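Local coordinates for protein iron superoxide dismutase (Trypanosoma cruzi, PDB 2GPC) that catalyses the dismutation of superoxide to molecular oxygen and hydrogen peroxide at a protein-bound iron ion, at residues A[17-22]-A[178-183]; A[30-35]-A[74-79]; A[68-73]-A[142-147]; A[122-127]-A[156-161]. All blocks are in the same frame, centred on the assembly; numbering follows the deposited sequence.

Contact 1: residues A[17-22]-A[178-183]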
loop_
_atom_site.group_PDB
_atom_site.type_symbol
_atom_site.label_atom_id
_atom_site.label_comp_id
_atom_site.label_asym_id
_atom_site.label_seq_id
_atom_site.Cartn_x
_atom_site.Cartn_y
_atom_site.Cartn_z
ATOM N N LYS A 17 -8.438 9.798 21.560
ATOM C CA LYS A 17 -9.402 9.804 20.459
ATOM C C LYS A 17 -9.147 8.705 19.406
ATOM O O LYS A 17 -9.740 8.736 18.343
ATOM C CB LYS A 17 -9.461 11.203 19.825
ATOM C CG LYS A 17 -10.214 12.243 20.699
ATOM C CD LYS A 17 -10.980 13.247 19.851
ATOM C CE LYS A 17 -11.788 14.219 20.703
ATOM N NZ LYS A 17 -12.167 15.393 19.878
ATOM N N GLY A 18 -8.263 7.748 19.709
ATOM C CA GLY A 18 -8.153 6.513 18.935
ATOM C C GLY A 18 -7.024 6.392 17.911
ATOM O O GLY A 18 -7.122 5.581 16.977
ATOM N N LEU A 19 -5.960 7.171 18.093
ATOM C CA LEU A 19 -4.685 6.971 17.392
ATOM C C LEU A 19 -3.596 6.988 18.438
ATOM O O LEU A 19 -3.266 8.042 18.974
ATOM C CB LEU A 19 -4.419 8.076 16.363
ATOM C CG LEU A 19 -5.038 7.927 14.976
ATOM C CD1 LEU A 19 -4.539 9.085 14.095
ATOM C CD2 LEU A 19 -4.726 6.592 14.340
ATOM N N SER A 20 -3.051 5.811 18.726
ATOM C CA SER A 20 -2.224 5.578 19.911
ATOM C C SER A 20 -0.843 6.191 19.776
ATOM O O SER A 20 -0.382 6.467 18.671
ATOM C CB SER A 20 -2.064 4.073 20.172
ATOM O OG SER A 20 -1.376 3.447 19.100
ATOM N N LYS A 21 -0.200 6.425 20.918
ATOM C CA LYS A 21 1.199 6.841 20.926
ATOM C C LYS A 21 2.054 5.954 20.026
ATOM O O LYS A 21 2.888 6.457 19.271
ATOM C CB LYS A 21 1.771 6.857 22.344
ATOM C CG LYS A 21 3.125 7.543 22.442
ATOM C CD LYS A 21 3.608 7.646 23.887
ATOM C CE LYS A 21 4.831 8.541 24.001
ATOM N NZ LYS A 21 5.504 8.404 25.322
ATOM N N GLN A 22 1.840 4.641 20.092
ATOM C CA GLN A 22 2.653 3.704 19.325
ATOM C C GLN A 22 2.384 3.817 17.814
ATOM O O GLN A 22 3.328 3.865 17.036
ATOM C CB GLN A 22 2.473 2.270 19.855
ATOM C CG GLN A 22 3.152 1.175 19.050
ATOM C CD GLN A 22 4.676 1.196 19.127
ATOM O OE1 GLN A 22 5.280 2.070 19.765
ATOM N NE2 GLN A 22 5.296 0.212 18.494
ATOM N N VAL A 178 -11.139 5.434 9.556
ATOM C CA VAL A 178 -11.698 6.635 8.943
ATOM C C VAL A 178 -12.759 7.259 9.843
ATOM O O VAL A 178 -12.851 8.478 9.922
ATOM C CB VAL A 178 -12.240 6.354 7.517
ATOM C CG1 VAL A 178 -13.073 7.536 6.971
ATOM C CG2 VAL A 178 -11.079 6.069 6.593
ATOM N N GLN A 179 -13.548 6.436 10.531
ATOM C CA GLN A 179 -14.498 6.963 11.516
ATOM C C GLN A 179 -13.749 7.757 12.593
ATOM O O GLN A 179 -14.183 8.835 12.997
ATOM C CB GLN A 179 -15.360 5.838 12.124
ATOM C CG GLN A 179 -16.473 5.335 11.157
ATOM C CD GLN A 179 -17.302 6.478 10.527
ATOM O OE1 GLN A 179 -18.003 7.195 11.235
ATOM N NE2 GLN A 179 -17.210 6.646 9.207
ATOM N N THR A 180 -12.601 7.232 13.024
ATOM C CA THR A 180 -11.736 7.923 13.978
ATOM C C THR A 180 -11.188 9.234 13.409
ATOM O O THR A 180 -11.125 10.240 14.118
ATOM C CB THR A 180 -10.586 6.988 14.405
ATOM O OG1 THR A 180 -11.060 6.075 15.399
ATOM C CG2 THR A 180 -9.449 7.740 15.085
ATOM N N PHE A 181 -10.788 9.223 12.143
ATOM C CA PHE A 181 -10.296 10.435 11.485
ATOM C C PHE A 181 -11.340 11.532 11.616
ATOM O O PHE A 181 -11.003 12.679 11.925
ATOM C CB PHE A 181 -9.954 10.165 10.006
ATOM C CG PHE A 181 -9.485 11.380 9.256
ATOM C CD1 PHE A 181 -8.176 11.820 9.374
ATOM C CD2 PHE A 181 -10.356 12.089 8.442
ATOM C CE1 PHE A 181 -7.737 12.949 8.682
ATOM C CE2 PHE A 181 -9.928 13.217 7.745
ATOM C CZ PHE A 181 -8.608 13.646 7.871
ATOM N N TRP A 182 -12.611 11.189 11.432
ATOM C CA TRP A 182 -13.672 12.196 11.527
ATOM C C TRP A 182 -13.744 12.806 12.919
ATOM O O TRP A 182 -14.084 13.982 13.060
ATOM C CB TRP A 182 -15.040 11.642 11.116
ATOM C CG TRP A 182 -15.172 11.378 9.646
ATOM C CD1 TRP A 182 -15.416 10.178 9.058
ATOM C CD2 TRP A 182 -15.072 12.335 8.582
ATOM N NE1 TRP A 182 -15.475 10.325 7.695
ATOM C CE2 TRP A 182 -15.265 11.639 7.375
ATOM C CE3 TRP A 182 -14.838 13.719 8.529
ATOM C CZ2 TRP A 182 -15.226 12.267 6.135
ATOM C CZ3 TRP A 182 -14.801 14.342 7.300
ATOM C CH2 TRP A 182 -14.993 13.613 6.114
ATOM N N ASN A 183 -13.414 12.025 13.938
ATOM C CA ASN A 183 -13.421 12.514 15.313
ATOM C C ASN A 183 -12.259 13.444 15.631
ATOM O O ASN A 183 -12.262 14.069 16.683
ATOM C CB ASN A 183 -13.411 11.345 16.314
ATOM C CG ASN A 183 -14.722 10.594 16.357
ATOM O OD1 ASN A 183 -14.775 9.443 16.811
ATOM N ND2 ASN A 183 -15.790 11.233 15.903
HETATM O O HOH W 1 -12.369 8.560 18.014
#
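The methyl CG2 of Thr180 points out from the helix toward the backbone carbonyls of the loop: Thr180 CG2 lies 3.4 Å from Lys17 O and 3.7 Å from Gly18 O, with the branch carbon CG of Leu19 farther off. Its torsion brings this about, since CG2 is set opposite the backbone N and OG1 stands beside that N (chi1 -80°). OG1 is hydrogen-bonded to Tyr170 OH, and that tyrosine hydroxyl is also hydrogen-bonded to Gly18 O, tying loop to helix at a second point. At Gly18 the chain bends with a positive phi of 101°, a conformation in which glycine, lacking CB, avoids the preceding carbonyl. This is a junction between two parts of an iron superoxide dismutase: the loop entering helix 21-44 of the alpha-hairpin domain, which Ser20 N-caps through its bond to Gln23 N, is laid against helix 174-184 of the C-terminal domain. Nearer the surface, the Lys17 chain bends at its second torsion and runs past the main-chain carbonyl of Asn183, Lys17 CD lying 3.5 Å from Asn183 O. NZ reaches that carbonyl in a weak hydrogen bond of 3.5 Å, while also bonding to Pro84 O. A water completes the arrangement, donating to Lys17 O at 2.7 Å and to the amide oxygen OD1 of Asn183 at 2.8 Å.

Contact 2: residues A[30-35]-A[74-79]. With FE2 (Fe (II) ion), chain C.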
loop_
_atom_site.group_PDB
_atom_site.type_symbol
_atom_site.label_atom_id
_atom_site.label_comp_id
_atom_site.label_asym_id
_atom_site.label_seq_id
_atom_site.Cartn_x
_atom_site.Cartn_y
_atom_site.Cartn_z
ATOM N N LYS A 30 9.463 6.478 12.040
ATOM C CA LYS A 30 9.954 5.536 11.035
ATOM C C LYS A 30 9.606 5.979 9.611
ATOM O O LYS A 30 10.508 6.165 8.775
ATOM C CB LYS A 30 9.449 4.115 11.299
ATOM C CG LYS A 30 9.823 3.527 12.668
ATOM C CD LYS A 30 11.333 3.568 12.933
ATOM C CE LYS A 30 11.696 2.837 14.219
ATOM N NZ LYS A 30 13.160 2.957 14.489
ATOM N N HIS A 31 8.319 6.159 9.323
ATOM C CA HIS A 31 7.904 6.483 7.961
ATOM C C HIS A 31 8.225 7.927 7.595
ATOM O O HIS A 31 8.959 8.159 6.651
ATOM C CB HIS A 31 6.416 6.139 7.720
ATOM C CG HIS A 31 6.130 4.677 7.820
ATOM N ND1 HIS A 31 6.381 3.803 6.784
ATOM C CD2 HIS A 31 5.666 3.924 8.844
ATOM C CE1 HIS A 31 6.083 2.574 7.168
ATOM N NE2 HIS A 31 5.649 2.617 8.413
ATOM N N HIS A 32 7.720 8.892 8.356
ATOM C CA HIS A 32 7.857 10.294 7.969
ATOM C C HIS A 32 9.319 10.743 8.018
ATOM O O HIS A 32 9.835 11.297 7.044
ATOM C CB HIS A 32 6.976 11.183 8.842
ATOM C CG HIS A 32 6.693 12.532 8.249
ATOM N ND1 HIS A 32 5.997 13.506 8.931
ATOM C CD2 HIS A 32 7.002 13.067 7.042
ATOM C CE1 HIS A 32 5.895 14.586 8.174
ATOM N NE2 HIS A 32 6.496 14.346 7.022
ATOM N N GLN A 33 9.998 10.473 9.132
ATOM C CA GLN A 33 11.406 10.858 9.256
ATOM C C GLN A 33 12.289 10.070 8.312
ATOM O O GLN A 33 13.318 10.575 7.869
ATOM C CB GLN A 33 11.913 10.723 10.693
ATOM C CG GLN A 33 11.339 11.797 11.617
ATOM C CD GLN A 33 12.105 13.115 11.603
ATOM O OE1 GLN A 33 12.808 13.449 10.630
ATOM N NE2 GLN A 33 11.948 13.887 12.680
ATOM N N GLY A 34 11.887 8.842 8.011
ATOM C CA GLY A 34 12.608 7.994 7.079
ATOM C C GLY A 34 12.652 8.613 5.695
ATOM O O GLY A 34 13.682 8.549 5.029
ATOM N N TYR A 35 11.542 9.216 5.265
ATOM C CA TYR A 35 11.510 9.927 3.990
ATOM C C TYR A 35 12.475 11.113 4.010
ATOM O O TYR A 35 13.162 11.381 3.025
ATOM C CB TYR A 35 10.092 10.404 3.657
ATOM C CG TYR A 35 9.114 9.295 3.348
ATOM C CD1 TYR A 35 9.385 8.368 2.347
ATOM C CD2 TYR A 35 7.912 9.176 4.041
ATOM C CE1 TYR A 35 8.498 7.358 2.036
ATOM C CE2 TYR A 35 7.004 8.151 3.732
ATOM C CZ TYR A 35 7.313 7.257 2.723
ATOM O OH TYR A 35 6.459 6.239 2.407
ATOM N N ASN A 74 2.951 15.440 2.216
ATOM C CA ASN A 74 1.639 14.835 2.502
ATOM C C ASN A 74 1.505 14.483 3.990
ATOM O O ASN A 74 0.453 14.686 4.578
ATOM C CB ASN A 74 1.390 13.569 1.660
ATOM C CG ASN A 74 1.274 13.853 0.169
ATOM O OD1 ASN A 74 1.038 14.976 -0.235
ATOM N ND2 ASN A 74 1.438 12.811 -0.657
ATOM N N HIS A 75 2.578 13.979 4.597
ATOM C CA HIS A 75 2.537 13.575 6.005
ATOM C C HIS A 75 2.411 14.788 6.911
ATOM O O HIS A 75 1.616 14.783 7.838
ATOM C CB HIS A 75 3.755 12.714 6.386
ATOM C CG HIS A 75 3.608 11.293 5.962
ATOM N ND1 HIS A 75 3.838 10.885 4.666
ATOM C CD2 HIS A 75 3.184 10.199 6.634
ATOM C CE1 HIS A 75 3.581 9.596 4.563
ATOM N NE2 HIS A 75 3.189 9.150 5.742
ATOM N N THR A 76 3.170 15.839 6.625
ATOM C CA THR A 76 3.056 17.077 7.407
ATOM C C THR A 76 1.638 17.637 7.320
ATOM O O THR A 76 1.059 18.027 8.331
ATOM C CB THR A 76 4.116 18.112 6.975
ATOM O OG1 THR A 76 5.410 17.697 7.435
ATOM C CG2 THR A 76 3.900 19.456 7.684
ATOM N N PHE A 77 1.067 17.643 6.121
ATOM C CA PHE A 77 -0.303 18.123 5.921
ATOM C C PHE A 77 -1.328 17.252 6.650
ATOM O O PHE A 77 -2.358 17.738 7.112
ATOM C CB PHE A 77 -0.632 18.193 4.427
ATOM C CG PHE A 77 -1.743 19.130 4.108
ATOM C CD1 PHE A 77 -1.482 20.448 3.762
ATOM C CD2 PHE A 77 -3.062 18.705 4.177
ATOM C CE1 PHE A 77 -2.534 21.334 3.487
ATOM C CE2 PHE A 77 -4.109 19.580 3.906
ATOM C CZ PHE A 77 -3.847 20.892 3.570
ATOM N N TYR A 78 -1.019 15.964 6.745
ATOM C CA TYR A 78 -1.850 14.986 7.446
ATOM C C TYR A 78 -1.896 15.242 8.967
ATOM O O TYR A 78 -2.979 15.249 9.560
ATOM C CB TYR A 78 -1.312 13.591 7.147
ATOM C CG TYR A 78 -1.886 12.449 7.955
ATOM C CD1 TYR A 78 -3.251 12.151 7.934
ATOM C CD2 TYR A 78 -1.053 11.638 8.703
ATOM C CE1 TYR A 78 -3.758 11.056 8.657
ATOM C CE2 TYR A 78 -1.542 10.569 9.436
ATOM C CZ TYR A 78 -2.896 10.279 9.410
ATOM O OH TYR A 78 -3.346 9.203 10.143
ATOM N N TRP A 79 -0.739 15.473 9.586
ATOM C CA TRP A 79 -0.713 15.780 11.021
ATOM C C TRP A 79 -1.427 17.108 11.310
ATOM O O TRP A 79 -2.134 17.232 12.317
ATOM C CB TRP A 79 0.714 15.844 11.584
ATOM C CG TRP A 79 1.602 14.696 11.242
ATOM C CD1 TRP A 79 2.825 14.763 10.642
ATOM C CD2 TRP A 79 1.374 13.311 11.527
ATOM N NE1 TRP A 79 3.361 13.504 10.514
ATOM C CE2 TRP A 79 2.493 12.595 11.057
ATOM C CE3 TRP A 79 0.341 12.599 12.139
ATOM C CZ2 TRP A 79 2.597 11.203 11.166
ATOM C CZ3 TRP A 79 0.444 11.217 12.239
ATOM C CH2 TRP A 79 1.560 10.541 11.757
HETATM FE FE FE2 C . 1.920 7.493 6.001
HETATM O O HOH W 2 1.707 7.375 3.746
#
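Trp79 NE1 donates its N-H to His32 ND1 over 3.1 Å, at 160° about the hydrogen. The acceptor lies in the indole plane, whereas the indole nitrogen is tilted out of the imidazole plane, and the two rings meet rim to rim. With CG trans to the main-chain N (chi1 -161°), the His32 ring extends across to the other helix, past His75. There the CB of His75 sits over one face of the His32 ring, and Thr76 OG1 stands at the edge, in plane, 3.2 Å from His32 CE1. The two imidazoles are oblique to each other, with centroids 5.1 Å apart. Tyr35 crosses His75 at about a right angle, its CE2 3.8 Å from His75 CE1. The cluster joins helices 21-44 and 63-80, whose short segments run roughly antiparallel at 138°, as in the alpha-hairpin of this superoxide dismutase family. His75 NE2 binds the iron at 2.1 Å; His27, Asp160 and His164 complete the protein ligands, and a water is bound as well. On the far side of the ring, His75 ND1 is hydrogen-bonded to Gln71 O, which, together with the iron bond, would restrain rotation of the ligand ring. Since His32 ND1 accepts from Trp79 and NE2 bonds to the carbonyl of Ile72, the chemistry is consistent with a neutral His32 whose proton is on NE2.

Contact 3: residues A[68-73]-A[142-147]; sequences LAAQIF and HDAGCP
Helix 68-73 lies against a type II' beta turn, His142 to Gly145, and the backbones come nearest where the CA atoms of Gln71 and Ala144 are 5.5 Å apart. Ala70 and Gln71 meet the turn at Ala144; Ala70 and Phe73 meet Cys146 just after it. Ala70 CB abuts the turn, 3.2 Å from Ala144 O, with Cys146 CB at 4.1 Å. The side chain of Gln71 bends at its second torsion (chi2 -68°), which lays Gln71 CG 3.7 Å from Ala144 CB and brings Gln71 OE1 to 3.4 Å from Ala144 CA. Beside the Phe73 ring lies Cys146 SG, 3.7 Å from Phe73 CD2 and 44° off the ring normal, an oblique sulfur-aromatic contact. The turn opens the loop that links strands 135-142 and 153-160 of the C-terminal domain, and this loop meets a helix of the alpha-hairpin domain. The turn also faces the dimer partner, since Asp143 OD2 is hydrogen-bonded to His142 NE2 of the second subunit, and the reverse. No hydrogen bond joins the two segments directly; the Gln71 amide is instead held at both ends, OE1 by Trp124 NE1 and NE2 by Tyr35 OH. With its side chain about 5 Å from the iron, Gln71 is thereby probably held in one orientation in the second shell, as is the outer-sphere glutamine that tunes the metal centre of iron superoxide dismutases.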
loop_
_atom_site.group_PDB
_atom_site.type_symbol
_atom_site.label_atom_id
_atom_site.label_comp_id
_atom_site.label_asym_id
_atom_site.label_seq_id
_atom_site.Cartn_x
_atom_site.Cartn_y
_atom_site.Cartn_z
ATOM N N LEU A 68 9.710 10.837 -2.376
ATOM C CA LEU A 68 10.234 11.218 -1.078
ATOM C C LEU A 68 9.728 12.602 -0.666
ATOM O O LEU A 68 9.204 12.759 0.418
ATOM C CB LEU A 68 11.772 11.197 -1.073
ATOM C CG LEU A 68 12.440 9.833 -1.309
ATOM C CD1 LEU A 68 13.959 9.986 -1.427
ATOM C CD2 LEU A 68 12.065 8.839 -0.220
ATOM N N ALA A 69 9.886 13.595 -1.536
ATOM C CA ALA A 69 9.448 14.963 -1.231
ATOM C C ALA A 69 7.934 15.032 -1.031
ATOM O O ALA A 69 7.444 15.686 -0.116
ATOM C CB ALA A 69 9.868 15.912 -2.344
ATOM N N ALA A 70 7.195 14.352 -1.892
ATOM C CA ALA A 70 5.735 14.358 -1.808
ATOM C C ALA A 70 5.240 13.691 -0.535
ATOM O O ALA A 70 4.284 14.159 0.073
ATOM C CB ALA A 70 5.130 13.694 -3.014
ATOM N N GLN A 71 5.881 12.601 -0.134
ATOM C CA GLN A 71 5.486 11.908 1.085
ATOM C C GLN A 71 5.770 12.775 2.304
ATOM O O GLN A 71 5.018 12.753 3.261
ATOM C CB GLN A 71 6.173 10.551 1.225
ATOM C CG GLN A 71 5.606 9.464 0.307
ATOM C CD GLN A 71 4.193 9.057 0.673
ATOM O OE1 GLN A 71 3.246 9.735 0.302
ATOM N NE2 GLN A 71 4.050 7.950 1.402
ATOM N N ILE A 72 6.846 13.549 2.253
ATOM C CA ILE A 72 7.159 14.491 3.319
ATOM C C ILE A 72 6.085 15.577 3.441
ATOM O O ILE A 72 5.604 15.864 4.539
ATOM C CB ILE A 72 8.568 15.098 3.100
ATOM C CG1 ILE A 72 9.634 14.027 3.371
ATOM C CG2 ILE A 72 8.795 16.292 4.015
ATOM C CD1 ILE A 72 11.025 14.383 2.874
ATOM N N PHE A 73 5.720 16.188 2.319
ATOM C CA PHE A 73 4.657 17.197 2.310
ATOM C C PHE A 73 3.319 16.600 2.768
ATOM O O PHE A 73 2.638 17.180 3.628
ATOM C CB PHE A 73 4.528 17.812 0.912
ATOM C CG PHE A 73 3.383 18.771 0.771
ATOM C CD1 PHE A 73 3.584 20.144 0.915
ATOM C CD2 PHE A 73 2.105 18.310 0.512
ATOM C CE1 PHE A 73 2.519 21.032 0.787
ATOM C CE2 PHE A 73 1.049 19.181 0.380
ATOM C CZ PHE A 73 1.258 20.558 0.522
ATOM N N HIS A 142 -2.806 8.424 -5.450
ATOM C CA HIS A 142 -2.305 7.079 -5.298
ATOM C C HIS A 142 -0.825 7.168 -4.949
ATOM O O HIS A 142 -0.103 8.018 -5.475
ATOM C CB HIS A 142 -2.514 6.303 -6.602
ATOM C CG HIS A 142 -2.387 4.823 -6.459
ATOM N ND1 HIS A 142 -3.148 4.092 -5.570
ATOM C CD2 HIS A 142 -1.595 3.927 -7.102
ATOM C CE1 HIS A 142 -2.835 2.813 -5.677
ATOM N NE2 HIS A 142 -1.902 2.686 -6.603
ATOM N N ASP A 143 -0.394 6.283 -4.061
ATOM C CA ASP A 143 0.991 6.213 -3.602
ATOM C C ASP A 143 1.433 7.537 -2.980
ATOM O O ASP A 143 0.917 7.899 -1.923
ATOM C CB ASP A 143 1.898 5.729 -4.727
ATOM C CG ASP A 143 1.506 4.359 -5.220
ATOM O OD1 ASP A 143 1.112 3.513 -4.384
ATOM O OD2 ASP A 143 1.557 4.029 -6.416
ATOM N N ALA A 144 2.371 8.244 -3.611
ATOM C CA ALA A 144 2.864 9.529 -3.105
ATOM C C ALA A 144 2.250 10.707 -3.846
ATOM O O ALA A 144 2.646 11.842 -3.630
ATOM C CB ALA A 144 4.390 9.587 -3.191
ATOM N N GLY A 145 1.271 10.431 -4.711
ATOM C CA GLY A 145 0.538 11.453 -5.420
ATOM C C GLY A 145 0.216 12.629 -4.515
ATOM O O GLY A 145 -0.201 12.466 -3.359
ATOM N N CYS A 146 0.416 13.819 -5.060
ATOM C CA CYS A 146 0.288 15.058 -4.318
ATOM C C CYS A 146 -0.486 16.087 -5.157
ATOM O O CYS A 146 -0.152 16.290 -6.315
ATOM C CB CYS A 146 1.678 15.581 -3.991
ATOM S SG CYS A 146 1.682 17.050 -2.937
ATOM N N PRO A 147 -1.506 16.731 -4.583
ATOM C CA PRO A 147 -2.297 17.734 -5.316
ATOM C C PRO A 147 -1.462 18.877 -5.883
ATOM O O PRO A 147 -1.895 19.430 -6.881
ATOM C CB PRO A 147 -3.280 18.273 -4.261
ATOM C CG PRO A 147 -3.293 17.261 -3.181
ATOM C CD PRO A 147 -1.992 16.551 -3.203
#

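Contact 4: residues A[122-127]-A[156-161]; sequences SGWAWL and LLTCDV. With FE2 (Fe (II) ion), chain C.
Asp160 begins above the rim of the Trp124 indole, its CB 3.4 Å from Trp124 CZ3. Farther out, Asp160 CG rides above the same face at 3.6 Å from Trp124 CH2, the carboxylate and ring planes only 13° apart and stacked. The extended first torsion of Asp160 (chi1 -170°) aims the carboxylate at the metal: OD2 binds the iron at 2.0 Å, while OD1 bonds to Trp162 N and takes a weak bond from the iron-bound water. Two residues back on this antiparallel pairing of strands 123-130 and 153-160, Thr158 lies beside Trp126, its CB over the six-membered ring in a CH-pi contact. Thr158 OG1 donates 3.1 Å to Ala125 O from above the carbonyl plane, and Cys159 N reaches that oxygen within the plane at 3.0 Å. Where the strand shifts register, Leu127 O accepts from both Leu156 N (2.9 Å) and Leu157 N (3.3 Å), a classic beta bulge. The metal ligand is thus fixed from several sides: an aromatic face below the carboxylate, iron on one oxygen, and a backbone N-H plus the iron's own water on the other, which would restrain rotation of the group.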
loop_
_atom_site.group_PDB
_atom_site.type_symbol
_atom_site.label_atom_id
_atom_site.label_comp_id
_atom_site.label_asym_id
_atom_site.label_seq_id
_atom_site.Cartn_x
_atom_site.Cartn_y
_atom_site.Cartn_z
ATOM N N SER A 122 -2.155 1.735 -1.674
ATOM C CA SER A 122 -1.626 2.836 -0.877
ATOM C C SER A 122 -2.072 4.159 -1.463
ATOM O O SER A 122 -2.028 4.347 -2.686
ATOM C CB SER A 122 -0.098 2.787 -0.883
ATOM O OG SER A 122 0.399 1.594 -0.292
ATOM N N GLY A 123 -2.489 5.082 -0.606
ATOM C CA GLY A 123 -2.942 6.372 -1.087
ATOM C C GLY A 123 -3.376 7.364 -0.030
ATOM O O GLY A 123 -3.093 7.202 1.145
ATOM N N TRP A 124 -4.100 8.380 -0.490
ATOM C CA TRP A 124 -4.422 9.597 0.267
ATOM C C TRP A 124 -5.795 10.085 -0.188
ATOM O O TRP A 124 -6.066 10.163 -1.390
ATOM C CB TRP A 124 -3.407 10.707 -0.032
ATOM C CG TRP A 124 -2.001 10.422 0.358
ATOM C CD1 TRP A 124 -1.036 9.851 -0.403
ATOM C CD2 TRP A 124 -1.400 10.700 1.626
ATOM N NE1 TRP A 124 0.131 9.745 0.313
ATOM C CE2 TRP A 124 -0.067 10.260 1.565
ATOM C CE3 TRP A 124 -1.859 11.289 2.813
ATOM C CZ2 TRP A 124 0.819 10.382 2.638
ATOM C CZ3 TRP A 124 -0.982 11.411 3.876
ATOM C CH2 TRP A 124 0.345 10.953 3.780
ATOM N N ALA A 125 -6.661 10.401 0.763
ATOM C CA ALA A 125 -7.952 10.985 0.466
ATOM C C ALA A 125 -7.837 12.475 0.788
ATOM O O ALA A 125 -7.302 12.824 1.830
ATOM C CB ALA A 125 -9.037 10.329 1.300
ATOM N N TRP A 126 -8.312 13.328 -0.120
ATOM C CA TRP A 126 -8.222 14.789 0.025
ATOM C C TRP A 126 -9.566 15.494 -0.091
ATOM O O TRP A 126 -10.468 15.047 -0.815
ATOM C CB TRP A 126 -7.310 15.406 -1.054
ATOM C CG TRP A 126 -5.902 14.909 -1.060
ATOM C CD1 TRP A 126 -5.444 13.778 -1.662
ATOM C CD2 TRP A 126 -4.760 15.527 -0.450
ATOM N NE1 TRP A 126 -4.095 13.645 -1.450
ATOM C CE2 TRP A 126 -3.649 14.712 -0.719
ATOM C CE3 TRP A 126 -4.561 16.696 0.297
ATOM C CZ2 TRP A 126 -2.366 15.009 -0.257
ATOM C CZ3 TRP A 126 -3.276 16.996 0.744
ATOM C CH2 TRP A 126 -2.206 16.152 0.472
ATOM N N LEU A 127 -9.681 16.610 0.635
ATOM C CA LEU A 127 -10.592 17.688 0.297
ATOM C C LEU A 127 -9.717 18.781 -0.296
ATOM O O LEU A 127 -8.699 19.147 0.293
ATOM C CB LEU A 127 -11.309 18.223 1.541
ATOM C CG LEU A 127 -12.252 19.416 1.334
ATOM C CD1 LEU A 127 -13.402 19.051 0.389
ATOM C CD2 LEU A 127 -12.778 19.922 2.670
ATOM N N LEU A 156 -6.910 21.223 1.297
ATOM C CA LEU A 156 -7.567 21.657 2.528
ATOM C C LEU A 156 -7.449 20.646 3.672
ATOM O O LEU A 156 -7.341 21.036 4.835
ATOM C CB LEU A 156 -9.044 21.934 2.263
ATOM C CG LEU A 156 -9.384 22.960 1.173
ATOM C CD1 LEU A 156 -10.889 23.191 1.167
ATOM C CD2 LEU A 156 -8.644 24.259 1.340
ATOM N N LEU A 157 -7.471 19.362 3.334
ATOM C CA LEU A 157 -7.517 18.282 4.311
ATOM C C LEU A 157 -7.004 17.010 3.654
ATOM O O LEU A 157 -7.286 16.776 2.492
ATOM C CB LEU A 157 -8.973 18.048 4.749
ATOM C CG LEU A 157 -9.299 17.069 5.866
ATOM C CD1 LEU A 157 -8.863 17.633 7.213
ATOM C CD2 LEU A 157 -10.800 16.760 5.889
ATOM N N THR A 158 -6.261 16.189 4.386
ATOM C CA THR A 158 -5.940 14.845 3.903
ATOM C C THR A 158 -5.997 13.803 5.012
ATOM O O THR A 158 -5.789 14.110 6.189
ATOM C CB THR A 158 -4.573 14.803 3.185
ATOM O OG1 THR A 158 -4.407 13.543 2.497
ATOM C CG2 THR A 158 -3.406 14.888 4.179
ATOM N N CYS A 159 -6.283 12.576 4.591
ATOM C CA CYS A 159 -6.276 11.393 5.430
ATOM C C CYS A 159 -5.446 10.333 4.733
ATOM O O CYS A 159 -5.802 9.874 3.648
ATOM C CB CYS A 159 -7.695 10.860 5.619
ATOM S SG CYS A 159 -7.779 9.367 6.630
ATOM N N ASP A 160 -4.337 9.967 5.357
ATOM C CA ASP A 160 -3.445 8.924 4.875
ATOM C C ASP A 160 -4.170 7.594 4.961
ATOM O O ASP A 160 -4.650 7.234 6.027
ATOM C CB ASP A 160 -2.220 8.883 5.791
ATOM C CG ASP A 160 -1.092 8.018 5.271
ATOM O OD1 ASP A 160 -1.206 7.370 4.189
ATOM O OD2 ASP A 160 -0.018 7.935 5.919
ATOM N N VAL A 161 -4.253 6.868 3.850
ATOM C CA VAL A 161 -4.839 5.526 3.869
ATOM C C VAL A 161 -3.849 4.440 3.424
ATOM O O VAL A 161 -4.251 3.305 3.147
ATOM C CB VAL A 161 -6.192 5.435 3.087
ATOM C CG1 VAL A 161 -7.242 6.343 3.717
ATOM C CG2 VAL A 161 -6.025 5.736 1.590
HETATM FE FE FE2 C . 1.920 7.493 6.001
HETATM O O HOH W 2 1.707 7.375 3.746
#

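From the N terminus, contact 1 opens at residues 17-22 and closes only at 178-183, so the loop it closes encloses the other three and binds the entry of helix 21-44 to helix 174-184. Within it, contact 2 closes the alpha-hairpin, joining helices 21-44 and 63-80. Contact 3 starts on the latter helix at 68-73, before contact 2 has closed, so the two cross; it ends in the loop segment 142-147 and ties the hairpin to the end of the sheet. Contact 4 opens at 122-127, inside contact 3, and closes beyond it at 156-161, so these cross also. Contacts 2 and 4 follow in series yet meet at the iron, each supplying a ligand.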